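Local coordinates for protein peptidoglycan-N-acetylglucosamine deacetylase BC_1974 (Bacillus cereus, PDB 5N1P) that removes the acetyl group from N-acetylglucosamine residues of peptidoglycan, a metal-dependent hydrolysis that uses zinc, cobalt or nickel and releases acetate, at residues 3-8 with 186-191; 120-125 with 157-162. All coordinates share one frame; numbering follows the deposited sequence.

Contact 1. Residues 3-8 with 186-191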
loop_
_atom_site.group_PDB
_atom_site.type_symbol
_atom_site.label_atom_id
_atom_site.label_comp_id
_atom_site.label_asym_id
_atom_site.label_seq_id
_atom_site.Cartn_x
_atom_site.Cartn_y
_atom_site.Cartn_z
ATOM N N VAL A 3 14.527 -1.540 7.639
ATOM C CA VAL A 3 13.385 -0.673 7.373
ATOM C C VAL A 3 12.123 -1.482 7.087
ATOM O O VAL A 3 12.141 -2.423 6.290
ATOM C CB VAL A 3 13.654 0.279 6.183
ATOM C CG1 VAL A 3 12.472 1.230 5.977
ATOM C CG2 VAL A 3 14.943 1.060 6.414
ATOM N N ALA A 4 11.036 -1.110 7.758
ATOM C CA ALA A 4 9.730 -1.712 7.522
ATOM C C ALA A 4 8.864 -0.731 6.761
ATOM O O ALA A 4 8.717 0.425 7.163
ATOM C CB ALA A 4 9.059 -2.102 8.841
ATOM N N TYR A 5 8.292 -1.198 5.658
ATOM C CA TYR A 5 7.391 -0.385 4.856
ATOM C C TYR A 5 5.959 -0.854 5.036
ATOM O O TYR A 5 5.529 -1.834 4.413
ATOM C CB TYR A 5 7.775 -0.449 3.377
ATOM C CG TYR A 5 9.146 0.101 3.075
ATOM C CD1 TYR A 5 9.309 1.422 2.668
ATOM C CD2 TYR A 5 10.283 -0.703 3.191
ATOM C CE1 TYR A 5 10.563 1.931 2.397
ATOM C CE2 TYR A 5 11.541 -0.201 2.915
ATOM C CZ TYR A 5 11.670 1.118 2.514
ATOM O OH TYR A 5 12.916 1.628 2.241
ATOM N N LEU A 6 5.232 -0.188 5.921
ATOM C CA LEU A 6 3.820 -0.474 6.082
ATOM C C LEU A 6 3.103 0.056 4.862
ATOM O O LEU A 6 3.291 1.217 4.495
ATOM C CB LEU A 6 3.254 0.182 7.333
ATOM C CG LEU A 6 3.511 -0.455 8.689
ATOM C CD1 LEU A 6 2.955 0.425 9.787
ATOM C CD2 LEU A 6 2.878 -1.844 8.731
ATOM N N THR A 7 2.287 -0.773 4.232
ATOM C CA THR A 7 1.510 -0.306 3.079
ATOM C C THR A 7 0.031 -0.614 3.280
ATOM O O THR A 7 -0.340 -1.679 3.791
ATOM C CB THR A 7 1.994 -0.922 1.730
ATOM O OG1 THR A 7 1.660 -2.324 1.657
ATOM C CG2 THR A 7 3.510 -0.736 1.558
ATOM N N PHE A 8 -0.812 0.335 2.890
ATOM C CA PHE A 8 -2.244 0.230 3.135
ATOM C C PHE A 8 -2.989 0.402 1.833
ATOM O O PHE A 8 -2.893 1.448 1.205
ATOM C CB PHE A 8 -2.707 1.286 4.139
ATOM C CG PHE A 8 -2.051 1.168 5.475
ATOM C CD1 PHE A 8 -2.540 0.273 6.408
ATOM C CD2 PHE A 8 -0.919 1.918 5.778
ATOM C CE1 PHE A 8 -1.925 0.134 7.658
ATOM C CE2 PHE A 8 -0.298 1.789 7.024
ATOM C CZ PHE A 8 -0.800 0.887 7.959
ATOM N N GLU A 186 13.072 0.533 11.460
ATOM C CA GLU A 186 12.508 1.876 11.374
ATOM C C GLU A 186 11.343 1.854 10.385
ATOM O O GLU A 186 11.302 1.016 9.485
ATOM C CB GLU A 186 13.567 2.894 10.947
ATOM C CG GLU A 186 14.382 3.457 12.110
ATOM C CD GLU A 186 15.779 3.894 11.703
ATOM O OE1 GLU A 186 15.969 4.287 10.535
ATOM O OE2 GLU A 186 16.689 3.845 12.559
ATOM N N PHE A 187 10.392 2.765 10.558
ATOM C CA PHE A 187 9.226 2.808 9.681
ATOM C C PHE A 187 9.272 3.968 8.705
ATOM O O PHE A 187 9.104 5.128 9.088
ATOM C CB PHE A 187 7.951 2.879 10.512
ATOM C CG PHE A 187 7.629 1.594 11.207
ATOM C CD1 PHE A 187 6.874 0.622 10.566
ATOM C CD2 PHE A 187 8.098 1.344 12.482
ATOM C CE1 PHE A 187 6.582 -0.569 11.191
ATOM C CE2 PHE A 187 7.808 0.156 13.114
ATOM C CZ PHE A 187 7.049 -0.801 12.466
ATOM N N GLU A 188 9.491 3.646 7.432
ATOM C CA GLU A 188 9.602 4.678 6.414
ATOM C C GLU A 188 8.543 4.535 5.348
ATOM O O GLU A 188 8.007 3.447 5.111
ATOM C CB GLU A 188 10.975 4.655 5.746
ATOM C CG GLU A 188 12.118 5.091 6.655
ATOM C CD GLU A 188 13.366 5.440 5.873
ATOM O OE1 GLU A 188 13.681 4.710 4.909
ATOM O OE2 GLU A 188 14.033 6.438 6.221
ATOM N N ALA A 189 8.248 5.656 4.709
ATOM C CA ALA A 189 7.418 5.638 3.515
ATOM C C ALA A 189 8.268 5.240 2.321
ATOM O O ALA A 189 9.488 5.339 2.352
ATOM C CB ALA A 189 6.791 6.989 3.271
ATOM N N TYR A 190 7.609 4.810 1.259
ATOM C CA TYR A 190 8.270 4.675 -0.021
ATOM C C TYR A 190 8.774 6.007 -0.502
ATOM O O TYR A 190 8.149 7.032 -0.307
ATOM C CB TYR A 190 7.328 4.070 -1.061
ATOM C CG TYR A 190 7.897 3.983 -2.459
ATOM C CD1 TYR A 190 8.670 2.888 -2.846
ATOM C CD2 TYR A 190 7.635 4.976 -3.409
ATOM C CE1 TYR A 190 9.186 2.796 -4.134
ATOM C CE2 TYR A 190 8.146 4.894 -4.690
ATOM C CZ TYR A 190 8.913 3.792 -5.052
ATOM O OH TYR A 190 9.393 3.748 -6.346
ATOM N N HIS A 191 9.893 5.941 -1.209
ATOM C CA HIS A 191 10.655 7.077 -1.733
ATOM C C HIS A 191 11.049 6.846 -3.205
ATOM O O HIS A 191 11.811 5.929 -3.499
ATOM C CB HIS A 191 11.775 7.199 -0.733
ATOM C CG HIS A 191 11.402 7.953 0.502
ATOM N ND1 HIS A 191 10.744 7.394 1.578
ATOM C CD2 HIS A 191 11.975 9.084 0.972
ATOM C CE1 HIS A 191 10.719 8.264 2.576
ATOM N NE2 HIS A 191 11.479 9.300 2.230
HETATM O O HOH W 1 5.804 2.348 3.750
#
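The buried side of this contact centres on F187, whose CE1 reaches A4 CB at 3.7 Å and L6 CG at 4.0 Å. The ring meets both groups obliquely. L6 brings its branch point and CD1 to the CD1-CE1 side of the ring, because its CG lies beside the backbone N (chi1 -78°), and the two side chains cross at a slant. Helix 167-182 covers this face through L177, which touches both F187 and L6. Between the side chains the backbones pair: A4 N donates to E186 O at 2.8 Å in a nearly straight bond (172° at the hydrogen), while the return bond from E188 N to A4 O is weak at 3.3 Å. Two successive parallel bridges, V3 with E186 and A4 with F187, attach the short strand 185-187 to the N-terminal strand 2-9 of a NodB homology domain, whose fold in the family is a distorted (beta/alpha) barrel. Beyond F187 the chains part. Past the last direct bond, a water donates to both carbonyl oxygens, 2.9 Å from L6 O and 2.8 Å from E188 O. On the opposite sheet face, E188 lays its extended chain across V3, with CB 3.7 Å from V3 CG1, and the partly exposed pair forms the looser side, next to exposed E186. Further along, the Y5 ring is bordered near its plane by A189 O, 3.6 Å from CE1, and V3 CG1 lies over one of its faces, toward the rim. Another aromatic, W122, meets Y5 edge-to-face.

Contact 2. Residues 120-125 with 157-162. With 8GK (~{N}-oxidanylnaphthalene-1-carboxamide), chain E.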
loop_
_atom_site.group_PDB
_atom_site.type_symbol
_atom_site.label_atom_id
_atom_site.label_comp_id
_atom_site.label_asym_id
_atom_site.label_seq_id
_atom_site.Cartn_x
_atom_site.Cartn_y
_atom_site.Cartn_z
ATOM N N LYS A 120 6.197 2.425 -11.620
ATOM C CA LYS A 120 6.802 1.315 -10.900
ATOM C C LYS A 120 5.703 0.448 -10.283
ATOM O O LYS A 120 4.542 0.865 -10.197
ATOM C CB LYS A 120 7.757 1.807 -9.798
ATOM C CG LYS A 120 8.927 2.666 -10.276
ATOM C CD LYS A 120 9.908 1.879 -11.136
ATOM C CE LYS A 120 11.103 2.754 -11.507
ATOM N NZ LYS A 120 12.044 2.049 -12.418
ATOM N N VAL A 121 6.077 -0.759 -9.862
ATOM C CA VAL A 121 5.140 -1.708 -9.288
ATOM C C VAL A 121 5.713 -2.282 -8.003
ATOM O O VAL A 121 6.821 -2.827 -8.010
ATOM C CB VAL A 121 4.847 -2.893 -10.251
ATOM C CG1 VAL A 121 4.128 -4.019 -9.508
ATOM C CG2 VAL A 121 4.045 -2.434 -11.451
ATOM N N TRP A 122 4.963 -2.176 -6.910
ATOM C CA TRP A 122 5.339 -2.851 -5.674
ATOM C C TRP A 122 4.283 -3.872 -5.292
ATOM O O TRP A 122 3.084 -3.537 -5.192
ATOM C CB TRP A 122 5.523 -1.868 -4.512
ATOM C CG TRP A 122 6.950 -1.539 -4.205
ATOM C CD1 TRP A 122 8.029 -1.680 -5.044
ATOM C CD2 TRP A 122 7.467 -1.068 -2.957
ATOM N NE1 TRP A 122 9.183 -1.292 -4.390
ATOM C CE2 TRP A 122 8.862 -0.927 -3.103
ATOM C CE3 TRP A 122 6.882 -0.747 -1.723
ATOM C CZ2 TRP A 122 9.686 -0.486 -2.070
ATOM C CZ3 TRP A 122 7.704 -0.304 -0.697
ATOM C CH2 TRP A 122 9.091 -0.183 -0.880
ATOM N N ASP A 123 4.727 -5.114 -5.102
ATOM C CA ASP A 123 3.919 -6.107 -4.423
ATOM C C ASP A 123 4.273 -6.002 -2.935
ATOM O O ASP A 123 4.330 -4.895 -2.401
ATOM C CB ASP A 123 4.169 -7.511 -4.996
ATOM C CG ASP A 123 3.661 -7.652 -6.426
ATOM O OD1 ASP A 123 2.461 -7.402 -6.655
ATOM O OD2 ASP A 123 4.451 -8.012 -7.335
ATOM N N TRP A 124 4.517 -7.122 -2.263
ATOM C CA TRP A 124 4.799 -7.061 -0.832
ATOM C C TRP A 124 5.655 -8.243 -0.433
ATOM O O TRP A 124 5.811 -9.163 -1.231
ATOM C CB TRP A 124 3.493 -7.042 -0.027
ATOM C CG TRP A 124 2.579 -8.161 -0.401
ATOM C CD1 TRP A 124 2.542 -9.412 0.161
ATOM C CD2 TRP A 124 1.581 -8.156 -1.432
ATOM N NE1 TRP A 124 1.582 -10.177 -0.451
ATOM C CE2 TRP A 124 0.981 -9.435 -1.436
ATOM C CE3 TRP A 124 1.144 -7.196 -2.358
ATOM C CZ2 TRP A 124 -0.039 -9.784 -2.326
ATOM C CZ3 TRP A 124 0.137 -7.542 -3.242
ATOM C CH2 TRP A 124 -0.446 -8.829 -3.213
ATOM N N THR A 125 6.211 -8.211 0.779
ATOM C CA THR A 125 6.989 -9.354 1.283
ATOM C C THR A 125 6.307 -10.044 2.451
ATOM O O THR A 125 6.619 -11.210 2.765
ATOM C CB THR A 125 8.408 -8.946 1.730
ATOM O OG1 THR A 125 8.339 -8.069 2.860
ATOM C CG2 THR A 125 9.168 -8.269 0.596
ATOM N N GLN A 157 14.786 -5.406 4.710
ATOM C CA GLN A 157 13.649 -4.658 4.177
ATOM C C GLN A 157 12.422 -5.551 4.107
ATOM O O GLN A 157 12.475 -6.646 3.548
ATOM C CB GLN A 157 13.953 -4.102 2.788
ATOM C CG GLN A 157 15.105 -3.129 2.739
ATOM C CD GLN A 157 16.103 -3.495 1.667
ATOM O OE1 GLN A 157 16.856 -4.461 1.813
ATOM N NE2 GLN A 157 16.109 -2.735 0.578
ATOM N N GLU A 158 11.322 -5.093 4.694
ATOM C CA GLU A 158 10.062 -5.812 4.599
ATOM C C GLU A 158 8.972 -4.860 4.150
ATOM O O GLU A 158 8.892 -3.728 4.631
ATOM C CB GLU A 158 9.678 -6.439 5.937
ATOM C CG GLU A 158 10.658 -7.497 6.447
ATOM C CD GLU A 158 10.439 -8.873 5.828
ATOM O OE1 GLU A 158 9.645 -9.000 4.874
ATOM O OE2 GLU A 158 11.068 -9.844 6.302
ATOM N N VAL A 159 8.141 -5.312 3.218
ATOM C CA VAL A 159 7.009 -4.522 2.735
ATOM C C VAL A 159 5.740 -5.228 3.156
ATOM O O VAL A 159 5.497 -6.362 2.759
ATOM C CB VAL A 159 7.047 -4.348 1.210
ATOM C CG1 VAL A 159 5.819 -3.577 0.715
ATOM C CG2 VAL A 159 8.345 -3.658 0.804
ATOM N N ILE A 160 4.951 -4.571 3.996
ATOM C CA ILE A 160 3.841 -5.228 4.672
ATOM C C ILE A 160 2.491 -4.838 4.072
ATOM O O ILE A 160 2.155 -3.653 4.010
ATOM C CB ILE A 160 3.846 -4.885 6.165
ATOM C CG1 ILE A 160 5.182 -5.312 6.787
ATOM C CG2 ILE A 160 2.666 -5.545 6.857
ATOM C CD1 ILE A 160 5.506 -4.578 8.063
ATOM N N LEU A 161 1.717 -5.834 3.650
ATOM C CA LEU A 161 0.402 -5.614 3.054
ATOM C C LEU A 161 -0.698 -5.569 4.102
ATOM O O LEU A 161 -0.951 -6.560 4.802
ATOM C CB LEU A 161 0.070 -6.712 2.029
ATOM C CG LEU A 161 -1.361 -6.669 1.481
ATOM C CD1 LEU A 161 -1.613 -5.409 0.634
ATOM C CD2 LEU A 161 -1.692 -7.936 0.690
ATOM N N MET A 162 -1.339 -4.406 4.198
ATOM C CA MET A 162 -2.515 -4.226 5.033
ATOM C C MET A 162 -3.558 -3.411 4.268
ATOM O O MET A 162 -3.298 -2.916 3.169
ATOM C CB MET A 162 -2.157 -3.533 6.349
ATOM C CG MET A 162 -1.163 -4.324 7.148
ATOM S SD MET A 162 -0.752 -3.576 8.715
ATOM C CE MET A 162 -2.267 -3.889 9.613
HETATM C C1 8GK E . -5.041 -6.593 -3.065
HETATM C C2 8GK E . -4.969 -8.085 -3.069
HETATM C C3 8GK E . -6.157 -8.800 -3.045
HETATM C C4 8GK E . -6.125 -10.190 -3.067
HETATM C C5 8GK E . -4.905 -10.865 -3.125
HETATM C C6 8GK E . -3.716 -10.146 -3.152
HETATM C C7 8GK E . -3.751 -8.752 -3.129
HETATM C C8 8GK E . -7.322 -10.892 -3.036
HETATM C C9 8GK E . -8.542 -10.223 -2.978
HETATM C C10 8GK E . -8.571 -8.833 -2.952
HETATM C C11 8GK E . -7.375 -8.128 -2.989
HETATM O O12 8GK E . -5.502 -6.067 -4.058
HETATM N N13 8GK E . -4.654 -5.872 -2.014
HETATM O O14 8GK E . -5.351 -4.691 -1.766
#
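Three hydrogen bonds join T125 to E158 and V159. T125 N donates to V159 O at 2.8 Å, in the carbonyl plane and on a lone pair. The hydroxyl does two jobs: T125 OG1 accepts from V159 N at 2.8 Å and donates to E158 OE1 at 2.6 Å, arriving nearly along the C-O axis of the carboxylate. The threonine torsion, with OG1 between the backbone N and the carbonyl carbon (chi1 65°), places the hydroxyl for both bonds, and the bend of E158 at chi2 (-82°) brings its carboxylate to it. E158 OE2 forms a salt bridge with K155, so the carboxylate is held at both oxygens and is probably kept ionised. Nearby, the indole N-H of W122 is taken by F196 O.

Two residues of strand 157-163 make CH-pi contacts. V159 CG2 lies over one face of W122, 4.1 Å from the centroid of the six-membered ring and offset toward its rim. L161 CD2 sits more centrally over W124, 3.8 Å from the six-membered-ring centroid and 14° off the normal, with L161 CB on the same face, over the CG end of the indole. In a separate packing contact, V159 CG1 rests against D123 O.

Ligand packing falls to the outer end of W124: its CH2 comes within 3.3 Å of C7 of the bound naphthalene hydroxamate. L161, which lies against W124 of the inhibitor pocket, also touches D9, the probable proton acceptor, so the contact lines the zinc-dependent active site of a family 4 carbohydrate esterase.

Overall arrangement
Both contacts are buried and use one parallel sheet: strand 2-9 of contact 1 is the direct neighbour of strand 157-163 of contact 2, and their centres lie about 9 Å apart. T7 OG1 to I160 O (2.7 Å) and Y5 N to E158 O (2.8 Å) are probable hydrogen bonds linking them; Y190 packs on W122. Their chemistry differs with position. Contact 1 is strand pairing that opens into a water-bridged loop, with the side chain of L6 about 13 Å from the bound inhibitor. Contact 2 joins a loop to a strand through a threonine hydroxyl and indole faces, and W124 reaches the inhibitor. Exposed E186 gives contact 1 a surface margin, as Q157 does for contact 2.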